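Local coordinates for protein F420-reducing hydrogenase, subunit beta (Methanothermobacter marburgensis, PDB 4OMF) that probably passes electrons from hydrogen oxidation through an iron-sulfur cluster to FAD, which reduces coenzyme F420, as part of the F420-reducing hydrogenase complex, at residues C[30-35]-C[228-233]; C[46-51]-C[79-84]; C[161-166]-C[179-184]. All coordinates share one frame; numbering follows the deposited sequence.

Contact 1: C[30-35]-C[228-233]. With FAD (flavin-adenine dinucleotide), chain R.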
loop_
_atom_site.group_PDB
_atom_site.type_symbol
_atom_site.label_atom_id
_atom_site.label_comp_id
_atom_site.label_asym_id
_atom_site.label_seq_id
_atom_site.Cartn_x
_atom_site.Cartn_y
_atom_site.Cartn_z
ATOM N N THR C 30 -19.569 -1.205 35.186
ATOM C CA THR C 30 -19.615 0.231 35.480
ATOM C C THR C 30 -19.292 0.506 36.964
ATOM O O THR C 30 -18.526 1.414 37.289
ATOM C CB THR C 30 -20.991 0.839 35.129
ATOM O OG1 THR C 30 -21.228 0.714 33.715
ATOM C CG2 THR C 30 -21.040 2.314 35.530
ATOM N N GLY C 31 -19.878 -0.285 37.854
ATOM C CA GLY C 31 -19.637 -0.165 39.282
ATOM C C GLY C 31 -18.181 -0.390 39.672
ATOM O O GLY C 31 -17.629 0.333 40.502
ATOM N N LEU C 32 -17.543 -1.382 39.074
ATOM C CA LEU C 32 -16.176 -1.701 39.463
ATOM C C LEU C 32 -15.165 -0.705 38.904
ATOM O O LEU C 32 -14.231 -0.298 39.616
ATOM C CB LEU C 32 -15.811 -3.110 39.019
ATOM C CG LEU C 32 -14.549 -3.692 39.652
ATOM C CD1 LEU C 32 -14.643 -3.732 41.178
ATOM C CD2 LEU C 32 -14.328 -5.079 39.073
ATOM N N LEU C 33 -15.358 -0.284 37.655
ATOM C CA LEU C 33 -14.492 0.731 37.062
ATOM C C LEU C 33 -14.678 2.045 37.803
ATOM O O LEU C 33 -13.718 2.787 38.034
ATOM C CB LEU C 33 -14.785 0.921 35.561
ATOM C CG LEU C 33 -14.367 -0.275 34.692
ATOM C CD1 LEU C 33 -14.850 -0.077 33.249
ATOM C CD2 LEU C 33 -12.873 -0.499 34.747
ATOM N N ALA C 34 -15.914 2.331 38.192
ATOM C CA ALA C 34 -16.184 3.580 38.914
ATOM C C ALA C 34 -15.514 3.565 40.282
ATOM O O ALA C 34 -14.979 4.575 40.737
ATOM C CB ALA C 34 -17.687 3.811 39.065
ATOM N N TYR C 35 -15.541 2.411 40.939
ATOM C CA TYR C 35 -14.916 2.287 42.246
ATOM C C TYR C 35 -13.399 2.458 42.122
ATOM O O TYR C 35 -12.776 3.182 42.911
ATOM C CB TYR C 35 -15.237 0.931 42.875
ATOM C CG TYR C 35 -14.434 0.678 44.115
ATOM C CD1 TYR C 35 -14.737 1.353 45.289
ATOM C CD2 TYR C 35 -13.365 -0.212 44.115
ATOM C CE1 TYR C 35 -14.015 1.148 46.438
ATOM C CE2 TYR C 35 -12.626 -0.423 45.268
ATOM C CZ TYR C 35 -12.964 0.265 46.426
ATOM O OH TYR C 35 -12.254 0.085 47.587
ATOM N N SER C 228 -8.845 -8.913 44.543
ATOM C CA SER C 228 -8.658 -7.957 45.622
ATOM C C SER C 228 -9.460 -6.690 45.362
ATOM O O SER C 228 -10.060 -6.145 46.274
ATOM C CB SER C 228 -7.175 -7.642 45.815
ATOM O OG SER C 228 -6.841 -6.408 45.234
ATOM N N ILE C 229 -9.490 -6.226 44.116
ATOM C CA ILE C 229 -10.241 -5.013 43.793
ATOM C C ILE C 229 -11.749 -5.243 43.932
ATOM O O ILE C 229 -12.456 -4.402 44.476
ATOM C CB ILE C 229 -9.918 -4.498 42.363
ATOM C CG1 ILE C 229 -8.441 -4.077 42.258
ATOM C CG2 ILE C 229 -10.815 -3.326 42.005
ATOM C CD1 ILE C 229 -8.004 -3.635 40.868
ATOM N N PHE C 230 -12.245 -6.379 43.449
ATOM C CA PHE C 230 -13.664 -6.668 43.581
ATOM C C PHE C 230 -14.055 -6.878 45.055
ATOM O O PHE C 230 -15.083 -6.360 45.502
ATOM C CB PHE C 230 -14.059 -7.878 42.728
ATOM C CG PHE C 230 -15.534 -8.208 42.813
ATOM C CD1 PHE C 230 -16.475 -7.393 42.196
ATOM C CD2 PHE C 230 -15.978 -9.310 43.526
ATOM C CE1 PHE C 230 -17.835 -7.681 42.278
ATOM C CE2 PHE C 230 -17.332 -9.602 43.613
ATOM C CZ PHE C 230 -18.262 -8.779 42.982
ATOM N N LYS C 231 -13.240 -7.601 45.826
ATOM C CA LYS C 231 -13.527 -7.783 47.245
ATOM C C LYS C 231 -13.568 -6.443 47.983
ATOM O O LYS C 231 -14.434 -6.228 48.846
ATOM C CB LYS C 231 -12.496 -8.709 47.914
ATOM C CG LYS C 231 -12.576 -10.189 47.528
ATOM C CD LYS C 231 -13.930 -10.813 47.848
ATOM C CE LYS C 231 -13.837 -12.347 47.963
ATOM N NZ LYS C 231 -13.446 -13.018 46.676
ATOM N N GLN C 232 -12.629 -5.556 47.654
ATOM C CA GLN C 232 -12.605 -4.186 48.199
ATOM C C GLN C 232 -13.916 -3.442 47.977
ATOM O O GLN C 232 -14.408 -2.768 48.880
ATOM C CB GLN C 232 -11.479 -3.359 47.570
ATOM C CG GLN C 232 -10.175 -3.329 48.323
ATOM C CD GLN C 232 -9.161 -2.425 47.643
ATOM O OE1 GLN C 232 -8.155 -2.899 47.117
ATOM N NE2 GLN C 232 -9.437 -1.116 47.624
ATOM N N ALA C 233 -14.450 -3.529 46.755
ATOM C CA ALA C 233 -15.677 -2.820 46.402
ATOM C C ALA C 233 -16.867 -3.381 47.167
ATOM O O ALA C 233 -17.733 -2.634 47.602
ATOM C CB ALA C 233 -15.924 -2.890 44.897
HETATM P PA FAD R . -22.621 -2.365 32.510
HETATM O O1A FAD R . -23.907 -2.385 31.725
HETATM O O2A FAD R . -22.451 -1.603 33.791
HETATM O O5B FAD R . -21.475 -1.869 31.521
HETATM C C5B FAD R . -21.348 -2.611 30.300
HETATM C C4B FAD R . -19.920 -2.407 29.788
HETATM O O4B FAD R . -19.735 -3.181 28.601
HETATM C C3B FAD R . -19.692 -0.944 29.431
HETATM O O3B FAD R . -18.474 -0.444 30.003
HETATM C C2B FAD R . -19.574 -0.973 27.914
HETATM O O2B FAD R . -18.632 0.011 27.458
HETATM C C1B FAD R . -19.099 -2.383 27.617
HETATM N N9A FAD R . -19.537 -2.792 26.271
HETATM C C8A FAD R . -20.798 -2.748 25.807
HETATM N N7A FAD R . -20.856 -3.210 24.536
HETATM C C5A FAD R . -19.585 -3.559 24.191
HETATM C C6A FAD R . -18.932 -4.099 22.977
HETATM N N6A FAD R . -19.641 -4.360 21.847
HETATM N N1A FAD R . -17.610 -4.323 23.044
HETATM C C2A FAD R . -16.874 -4.039 24.140
HETATM N N3A FAD R . -17.396 -3.531 25.282
HETATM C C4A FAD R . -18.728 -3.283 25.343
HETATM N N1 FAD R . -23.095 -12.025 28.601
HETATM C C2 FAD R . -23.273 -13.383 28.854
HETATM O O2 FAD R . -23.658 -13.737 29.986
HETATM N N3 FAD R . -23.061 -14.294 27.829
HETATM C C4 FAD R . -22.630 -13.879 26.585
HETATM O O4 FAD R . -22.414 -14.737 25.702
HETATM C C4X FAD R . -23.087 -12.575 26.159
HETATM N N5 FAD R . -22.711 -12.196 24.772
HETATM C C5X FAD R . -22.013 -10.906 24.714
HETATM C C6 FAD R . -21.583 -10.531 23.430
HETATM C C7 FAD R . -21.102 -9.235 23.206
HETATM C C7M FAD R . -20.622 -8.824 21.821
HETATM C C8 FAD R . -21.082 -8.340 24.273
HETATM C C8M FAD R . -20.591 -6.909 24.159
HETATM C C9 FAD R . -21.527 -8.705 25.562
HETATM C C9A FAD R . -22.086 -9.971 25.770
HETATM N N10 FAD R . -22.441 -10.382 27.081
HETATM C C10 FAD R . -23.060 -11.601 27.292
HETATM C "C1'" FAD R . -22.132 -9.597 28.292
HETATM C "C2'" FAD R . -23.253 -8.706 28.760
HETATM O "O2'" FAD R . -24.204 -8.449 27.832
HETATM C "C3'" FAD R . -22.823 -7.674 29.514
HETATM O "O3'" FAD R . -22.179 -6.713 28.807
HETATM C "C4'" FAD R . -22.171 -8.018 30.843
HETATM O "O4'" FAD R . -22.999 -8.889 31.641
HETATM C "C5'" FAD R . -21.818 -6.749 31.626
HETATM O "O5'" FAD R . -22.994 -6.195 32.195
HETATM P P FAD R . -22.915 -5.147 33.402
HETATM O O1P FAD R . -21.997 -5.751 34.442
HETATM O O2P FAD R . -24.302 -4.757 33.821
HETATM O O3P FAD R . -22.125 -3.895 32.725
#
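Tyr-35 lays one face of its ring against Ala-233, in a CH-pi contact where CA of Ala-233 stands 4.0 Å from the ring centroid and only 9° off the ring normal. The methyl of the same alanine also lies over the ring, with CB 3.8 Å from Tyr-35 CD2. At the far end of the ring, Gln-232 NE2 donates to Tyr-35 OH over 3.1 Å; the bond is bent, 141° at the hydrogen, and the hydroxyl is tilted from the amide plane. Ring and amide planes stand nearly perpendicular. Leu-32, one turn back, sends a single branch across: its CD1 lies 3.9 Å from Ile-229 CG2 and 4.0 Å from Ala-233 CB, and meets the Phe-230 ring at its edge. In both Leu-32 and Tyr-35 CG is anti to the backbone N, which carries the two side chains out together toward helix 224-235.

The short helical segments cross almost at a right angle, 93°, with axes 10.2 Å apart. Phe-239 of strand 239-243 touches Leu-32, Phe-230 and Ala-233, tying the pair to the edge of the large mixed sheet. At the other end of the segment, Thr-30 holds the FAD phosphate oxygen O2A twice, through its backbone N and through OG1 at 2.6 Å.

The chemistry is thus divided along helix 28-39: one end grips a phosphate with polar groups, while further along Leu-32 and Tyr-35 seat the helix by apolar and CH-pi packing, the hydroxyl-amide bond being the polar exception.

Contact 2: C[46-51]-C[79-84]. With FAD (flavin-adenine dinucleotide), chain R.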
loop_
_atom_site.group_PDB
_atom_site.type_symbol
_atom_site.label_atom_id
_atom_site.label_comp_id
_atom_site.label_asym_id
_atom_site.label_seq_id
_atom_site.Cartn_x
_atom_site.Cartn_y
_atom_site.Cartn_z
ATOM N N VAL C 46 -10.829 2.435 29.266
ATOM C CA VAL C 46 -11.331 2.391 27.891
ATOM C C VAL C 46 -12.634 1.596 27.919
ATOM O O VAL C 46 -12.683 0.506 28.506
ATOM C CB VAL C 46 -10.313 1.742 26.905
ATOM C CG1 VAL C 46 -10.982 1.518 25.543
ATOM C CG2 VAL C 46 -9.077 2.642 26.739
ATOM N N VAL C 47 -13.692 2.187 27.353
ATOM C CA VAL C 47 -15.023 1.595 27.319
ATOM C C VAL C 47 -15.683 1.782 25.954
ATOM O O VAL C 47 -15.228 2.591 25.150
ATOM C CB VAL C 47 -15.948 2.204 28.384
ATOM C CG1 VAL C 47 -15.460 1.841 29.803
ATOM C CG2 VAL C 47 -16.038 3.707 28.201
ATOM N N ALA C 48 -16.769 1.053 25.713
ATOM C CA ALA C 48 -17.536 1.209 24.479
ATOM C C ALA C 48 -18.577 2.308 24.619
ATOM O O ALA C 48 -19.684 2.045 25.074
ATOM C CB ALA C 48 -18.211 -0.114 24.096
ATOM N N GLY C 49 -18.219 3.532 24.236
ATOM C CA GLY C 49 -19.094 4.677 24.418
ATOM C C GLY C 49 -19.971 4.928 23.207
ATOM O O GLY C 49 -19.864 4.225 22.201
ATOM N N PRO C 50 -20.853 5.935 23.297
ATOM C CA PRO C 50 -21.780 6.238 22.197
ATOM C C PRO C 50 -21.010 6.606 20.938
ATOM O O PRO C 50 -19.927 7.185 21.042
ATOM C CB PRO C 50 -22.581 7.439 22.722
ATOM C CG PRO C 50 -22.394 7.408 24.223
ATOM C CD PRO C 50 -21.017 6.851 24.437
ATOM N N GLY C 51 -21.552 6.261 19.771
ATOM C CA GLY C 51 -20.903 6.537 18.496
ATOM C C GLY C 51 -21.747 7.457 17.626
ATOM O O GLY C 51 -22.512 8.264 18.140
ATOM N N SER C 79 -16.938 -3.047 18.932
ATOM C CA SER C 79 -16.322 -1.880 19.541
ATOM C C SER C 79 -14.903 -2.318 19.834
ATOM O O SER C 79 -14.663 -2.992 20.826
ATOM C CB SER C 79 -17.038 -1.439 20.812
ATOM O OG SER C 79 -16.395 -0.312 21.398
ATOM N N PRO C 80 -13.960 -1.993 18.935
ATOM C CA PRO C 80 -12.610 -2.556 19.084
ATOM C C PRO C 80 -11.854 -1.841 20.192
ATOM O O PRO C 80 -10.964 -1.029 19.909
ATOM C CB PRO C 80 -11.960 -2.298 17.717
ATOM C CG PRO C 80 -13.091 -1.887 16.796
ATOM C CD PRO C 80 -14.099 -1.222 17.694
ATOM N N ASN C 81 -12.205 -2.155 21.437
ATOM C CA ASN C 81 -11.720 -1.408 22.596
ATOM C C ASN C 81 -10.213 -1.376 22.725
ATOM O O ASN C 81 -9.673 -0.404 23.232
ATOM C CB ASN C 81 -12.309 -1.988 23.896
ATOM C CG ASN C 81 -13.749 -1.600 24.102
ATOM O OD1 ASN C 81 -14.328 -0.873 23.299
ATOM N ND2 ASN C 81 -14.338 -2.070 25.194
ATOM N N VAL C 82 -9.536 -2.431 22.273
ATOM C CA VAL C 82 -8.087 -2.477 22.400
ATOM C C VAL C 82 -7.439 -1.318 21.659
ATOM O O VAL C 82 -6.376 -0.860 22.078
ATOM C CB VAL C 82 -7.505 -3.818 21.878
ATOM C CG1 VAL C 82 -5.996 -3.933 22.161
ATOM C CG2 VAL C 82 -8.241 -4.977 22.528
ATOM N N MET C 83 -8.064 -0.829 20.588
ATOM C CA MET C 83 -7.447 0.228 19.764
ATOM C C MET C 83 -7.113 1.515 20.537
ATOM O O MET C 83 -6.260 2.287 20.104
ATOM C CB MET C 83 -8.352 0.578 18.574
ATOM C CG MET C 83 -9.548 1.454 18.923
ATOM S SD MET C 83 -10.715 1.649 17.519
ATOM C CE MET C 83 -9.569 2.454 16.393
ATOM N N MET C 84 -7.791 1.775 21.657
ATOM C CA MET C 84 -7.581 3.045 22.361
ATOM C C MET C 84 -6.624 2.960 23.559
ATOM O O MET C 84 -6.338 3.972 24.179
ATOM C CB MET C 84 -8.922 3.608 22.852
ATOM C CG MET C 84 -9.893 3.951 21.732
ATOM S SD MET C 84 -9.273 5.336 20.770
ATOM C CE MET C 84 -9.100 6.548 22.084
HETATM P PA FAD R . -22.621 -2.365 32.510
HETATM O O1A FAD R . -23.907 -2.385 31.725
HETATM O O2A FAD R . -22.451 -1.603 33.791
HETATM O O5B FAD R . -21.475 -1.869 31.521
HETATM C C5B FAD R . -21.348 -2.611 30.300
HETATM C C4B FAD R . -19.920 -2.407 29.788
HETATM O O4B FAD R . -19.735 -3.181 28.601
HETATM C C3B FAD R . -19.692 -0.944 29.431
HETATM O O3B FAD R . -18.474 -0.444 30.003
HETATM C C2B FAD R . -19.574 -0.973 27.914
HETATM O O2B FAD R . -18.632 0.011 27.458
HETATM C C1B FAD R . -19.099 -2.383 27.617
HETATM N N9A FAD R . -19.537 -2.792 26.271
HETATM C C8A FAD R . -20.798 -2.748 25.807
HETATM N N7A FAD R . -20.856 -3.210 24.536
HETATM C C5A FAD R . -19.585 -3.559 24.191
HETATM C C6A FAD R . -18.932 -4.099 22.977
HETATM N N6A FAD R . -19.641 -4.360 21.847
HETATM N N1A FAD R . -17.610 -4.323 23.044
HETATM C C2A FAD R . -16.874 -4.039 24.140
HETATM N N3A FAD R . -17.396 -3.531 25.282
HETATM C C4A FAD R . -18.728 -3.283 25.343
HETATM N N1 FAD R . -23.095 -12.025 28.601
HETATM C C2 FAD R . -23.273 -13.383 28.854
HETATM O O2 FAD R . -23.658 -13.737 29.986
HETATM N N3 FAD R . -23.061 -14.294 27.829
HETATM C C4 FAD R . -22.630 -13.879 26.585
HETATM O O4 FAD R . -22.414 -14.737 25.702
HETATM C C4X FAD R . -23.087 -12.575 26.159
HETATM N N5 FAD R . -22.711 -12.196 24.772
HETATM C C5X FAD R . -22.013 -10.906 24.714
HETATM C C6 FAD R . -21.583 -10.531 23.430
HETATM C C7 FAD R . -21.102 -9.235 23.206
HETATM C C7M FAD R . -20.622 -8.824 21.821
HETATM C C8 FAD R . -21.082 -8.340 24.273
HETATM C C8M FAD R . -20.591 -6.909 24.159
HETATM C C9 FAD R . -21.527 -8.705 25.562
HETATM C C9A FAD R . -22.086 -9.971 25.770
HETATM N N10 FAD R . -22.441 -10.382 27.081
HETATM C C10 FAD R . -23.060 -11.601 27.292
HETATM C "C1'" FAD R . -22.132 -9.597 28.292
HETATM C "C2'" FAD R . -23.253 -8.706 28.760
HETATM O "O2'" FAD R . -24.204 -8.449 27.832
HETATM C "C3'" FAD R . -22.823 -7.674 29.514
HETATM O "O3'" FAD R . -22.179 -6.713 28.807
HETATM C "C4'" FAD R . -22.171 -8.018 30.843
HETATM O "O4'" FAD R . -22.999 -8.889 31.641
HETATM C "C5'" FAD R . -21.818 -6.749 31.626
HETATM O "O5'" FAD R . -22.994 -6.195 32.195
HETATM P P FAD R . -22.915 -5.147 33.402
HETATM O O1P FAD R . -21.997 -5.751 34.442
HETATM O O2P FAD R . -24.302 -4.757 33.821
HETATM O O3P FAD R . -22.125 -3.895 32.725
#
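Val-46, on strand 44-51 of the large mixed sheet, packs on the turn running from Asn-81 to Met-84, just after an inverse gamma turn centred on Pro-80; strand and loop meet beside the adenosine half of FAD. Both methyls of Val-46 approach CB of Met-84, at 4.0 Å from CG1. With CG1 anti to the backbone N (chi1 171°), this methyl also rests 3.3 Å from the carbonyl oxygen of Asn-81. The sulfur end of the bent methionine leads away, so its root does the packing. Val-47, whose CB points away from the loop, faces the ribose instead, with CB 3.6 Å from FAD O2B. That hydroxyl is fixed by the next residue: Ala-48 N donates to O2B over 2.8 Å, and O2B in turn makes a weak bond to Ala-48 O.

The methyl of Ala-48 also meets the loop, 3.3 Å from Ser-79 OG. Loop and strand share no direct hydrogen bond, but a side-chain bond braces the loop internally. Asn-81 ND2 lies beside adenine C2A and is hydrogen-bonded to Val-100 O on strand 97-101. Its other amide atom, OD1, accepts from Ser-79 OG at 2.9 Å, with the donor tilted 23° from the carbonyl plane.

Contact 3: C[161-166]-C[179-184]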
loop_
_atom_site.group_PDB
_atom_site.type_symbol
_atom_site.label_atom_id
_atom_site.label_comp_id
_atom_site.label_asym_id
_atom_site.label_seq_id
_atom_site.Cartn_x
_atom_site.Cartn_y
_atom_site.Cartn_z
ATOM N N MET C 161 -31.060 -3.789 24.181
ATOM C CA MET C 161 -31.049 -5.111 23.558
ATOM C C MET C 161 -30.456 -6.108 24.556
ATOM O O MET C 161 -29.710 -5.721 25.457
ATOM C CB MET C 161 -30.274 -5.107 22.229
ATOM C CG MET C 161 -28.831 -4.604 22.316
ATOM S SD MET C 161 -28.037 -4.533 20.676
ATOM C CE MET C 161 -29.111 -3.408 19.789
ATOM N N ASP C 162 -30.806 -7.381 24.399
ATOM C CA ASP C 162 -30.379 -8.412 25.347
ATOM C C ASP C 162 -30.422 -9.772 24.655
ATOM O O ASP C 162 -31.174 -9.974 23.698
ATOM C CB ASP C 162 -31.291 -8.407 26.581
ATOM C CG ASP C 162 -30.609 -8.960 27.825
ATOM O OD1 ASP C 162 -29.434 -9.378 27.727
ATOM O OD2 ASP C 162 -31.253 -8.956 28.901
ATOM N N ILE C 163 -29.601 -10.694 25.130
ATOM C CA ILE C 163 -29.587 -12.059 24.613
ATOM C C ILE C 163 -29.671 -12.984 25.813
ATOM O O ILE C 163 -29.001 -12.764 26.817
ATOM C CB ILE C 163 -28.313 -12.345 23.777
ATOM C CG1 ILE C 163 -28.368 -11.563 22.463
ATOM C CG2 ILE C 163 -28.142 -13.858 23.543
ATOM C CD1 ILE C 163 -27.131 -11.678 21.576
ATOM N N GLY C 164 -30.524 -13.993 25.732
ATOM C CA GLY C 164 -30.686 -14.920 26.837
ATOM C C GLY C 164 -31.921 -15.768 26.678
ATOM O O GLY C 164 -32.838 -15.422 25.924
ATOM N N LYS C 165 -31.940 -16.895 27.388
ATOM C CA LYS C 165 -33.060 -17.820 27.363
ATOM C C LYS C 165 -33.513 -18.164 25.938
ATOM O O LYS C 165 -34.709 -18.259 25.656
ATOM C CB LYS C 165 -34.227 -17.244 28.173
ATOM C CG LYS C 165 -33.820 -16.855 29.595
ATOM C CD LYS C 165 -35.026 -16.530 30.467
ATOM C CE LYS C 165 -34.604 -15.855 31.777
ATOM N NZ LYS C 165 -34.060 -14.469 31.585
ATOM N N GLY C 166 -32.543 -18.349 25.054
ATOM C CA GLY C 166 -32.805 -18.829 23.715
ATOM C C GLY C 166 -33.283 -17.767 22.743
ATOM O O GLY C 166 -33.694 -18.097 21.641
ATOM N N LEU C 179 -36.673 -12.625 18.837
ATOM C CA LEU C 179 -36.374 -13.582 17.783
ATOM C C LEU C 179 -35.753 -14.807 18.448
ATOM O O LEU C 179 -35.014 -14.661 19.422
ATOM C CB LEU C 179 -35.378 -13.008 16.760
ATOM C CG LEU C 179 -35.783 -11.881 15.830
ATOM C CD1 LEU C 179 -34.558 -11.397 15.053
ATOM C CD2 LEU C 179 -36.886 -12.326 14.873
ATOM N N PRO C 180 -36.025 -16.009 17.919
ATOM C CA PRO C 180 -35.256 -17.166 18.408
ATOM C C PRO C 180 -33.777 -16.958 18.125
ATOM O O PRO C 180 -33.415 -16.484 17.043
ATOM C CB PRO C 180 -35.815 -18.348 17.598
ATOM C CG PRO C 180 -37.146 -17.854 17.045
ATOM C CD PRO C 180 -37.009 -16.370 16.882
ATOM N N LEU C 181 -32.920 -17.281 19.078
ATOM C CA LEU C 181 -31.506 -16.988 18.890
ATOM C C LEU C 181 -30.936 -17.795 17.718
ATOM O O LEU C 181 -30.044 -17.331 17.008
ATOM C CB LEU C 181 -30.739 -17.280 20.175
ATOM C CG LEU C 181 -29.354 -16.673 20.326
ATOM C CD1 LEU C 181 -29.402 -15.169 20.164
ATOM C CD2 LEU C 181 -28.819 -17.056 21.699
ATOM N N LYS C 182 -31.457 -19.000 17.496
ATOM C CA LYS C 182 -30.954 -19.792 16.379
ATOM C C LYS C 182 -31.211 -19.078 15.050
ATOM O O LYS C 182 -30.552 -19.360 14.051
ATOM C CB LYS C 182 -31.573 -21.192 16.357
ATOM C CG LYS C 182 -32.923 -21.303 15.678
ATOM C CD LYS C 182 -33.405 -22.760 15.698
ATOM C CE LYS C 182 -34.703 -22.944 14.913
ATOM N NZ LYS C 182 -35.176 -24.364 14.920
ATOM N N GLU C 183 -32.161 -18.151 15.041
ATOM C CA GLU C 183 -32.447 -17.390 13.834
ATOM C C GLU C 183 -31.304 -16.407 13.512
ATOM O O GLU C 183 -31.232 -15.884 12.399
ATOM C CB GLU C 183 -33.780 -16.655 13.995
ATOM C CG GLU C 183 -34.398 -16.139 12.717
ATOM C CD GLU C 183 -35.859 -15.769 12.899
ATOM O OE1 GLU C 183 -36.571 -16.499 13.617
ATOM O OE2 GLU C 183 -36.288 -14.745 12.332
ATOM N N THR C 184 -30.410 -16.162 14.468
ATOM C CA THR C 184 -29.309 -15.234 14.223
ATOM C C THR C 184 -28.078 -15.971 13.699
ATOM O O THR C 184 -27.104 -15.344 13.324
ATOM C CB THR C 184 -28.908 -14.460 15.507
ATOM O OG1 THR C 184 -28.313 -15.369 16.448
ATOM C CG2 THR C 184 -30.137 -13.811 16.139
HETATM O O HOH W 1 -33.197 -20.291 19.230
#
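Gly-166 and Leu-181 are joined by the one direct hydrogen bond of this contact, from Leu-181 N to Gly-166 O over 2.8 Å. It is straight at the hydrogen, 165°, yet the donor sits above the carbonyl plane and not on a lone pair. The same carbonyl oxygen accepts a longer bond, 3.3 Å, from a water that in turn accepts from Lys-182 N, giving a bridge to the next residue.

Apolar packing comes from Ile-163 and Leu-181, whose side chains cross at about a right angle. Ile-163 CG2 sits at the fork of the leucine, 3.8 Å from CD1 and equally far from CD2. Leu-181 reaches it with CG anti to the backbone N (chi1 -163°), while its CB rests on the glycine carbonyl, 3.4 Å from Gly-166 O.

Hydrogen bonds inside 181-184 hold the 3-10 turn. Thr-184 turns its OG1 back onto Leu-181 O, 2.7 Å away and in the carbonyl plane; Thr-184 N donates to the same oxygen, so two bonds grip it. Glu-183 pairs with Lys-150 of helix 140-150, and Phe-168 of strand 167-171 touches Ile-163.

Strands 160-164 and 176-180 are the outer members of a three-stranded antiparallel meander around strand 167-171; the contact joins the two-residue turn Lys-165 and Gly-166, with type I' backbone angles, between the first two strands to the 3-10 turn after the last.

In the fold
Contacts 1 and 2 are buried and both border FAD, at its phosphate and its adenosine half; contact 3 lies at the surface on a small separate sheet, though the Ile-163 side chain is about 5 Å from FAD. Helix 28-39 and strand 44-51 are consecutive in the chain, and Leu-33 packs on Val-47 where the first two contacts touch. Contact 1 unites elements from distant parts of the sequence, helix on helix; contact 2 sets a loop against a strand of the large sheet. Contact 3, about 11 Å from contact 2 at the nearest atoms, links close neighbours in sequence. Side chains dominate the two core contacts, while backbone and water carry much of the surface one.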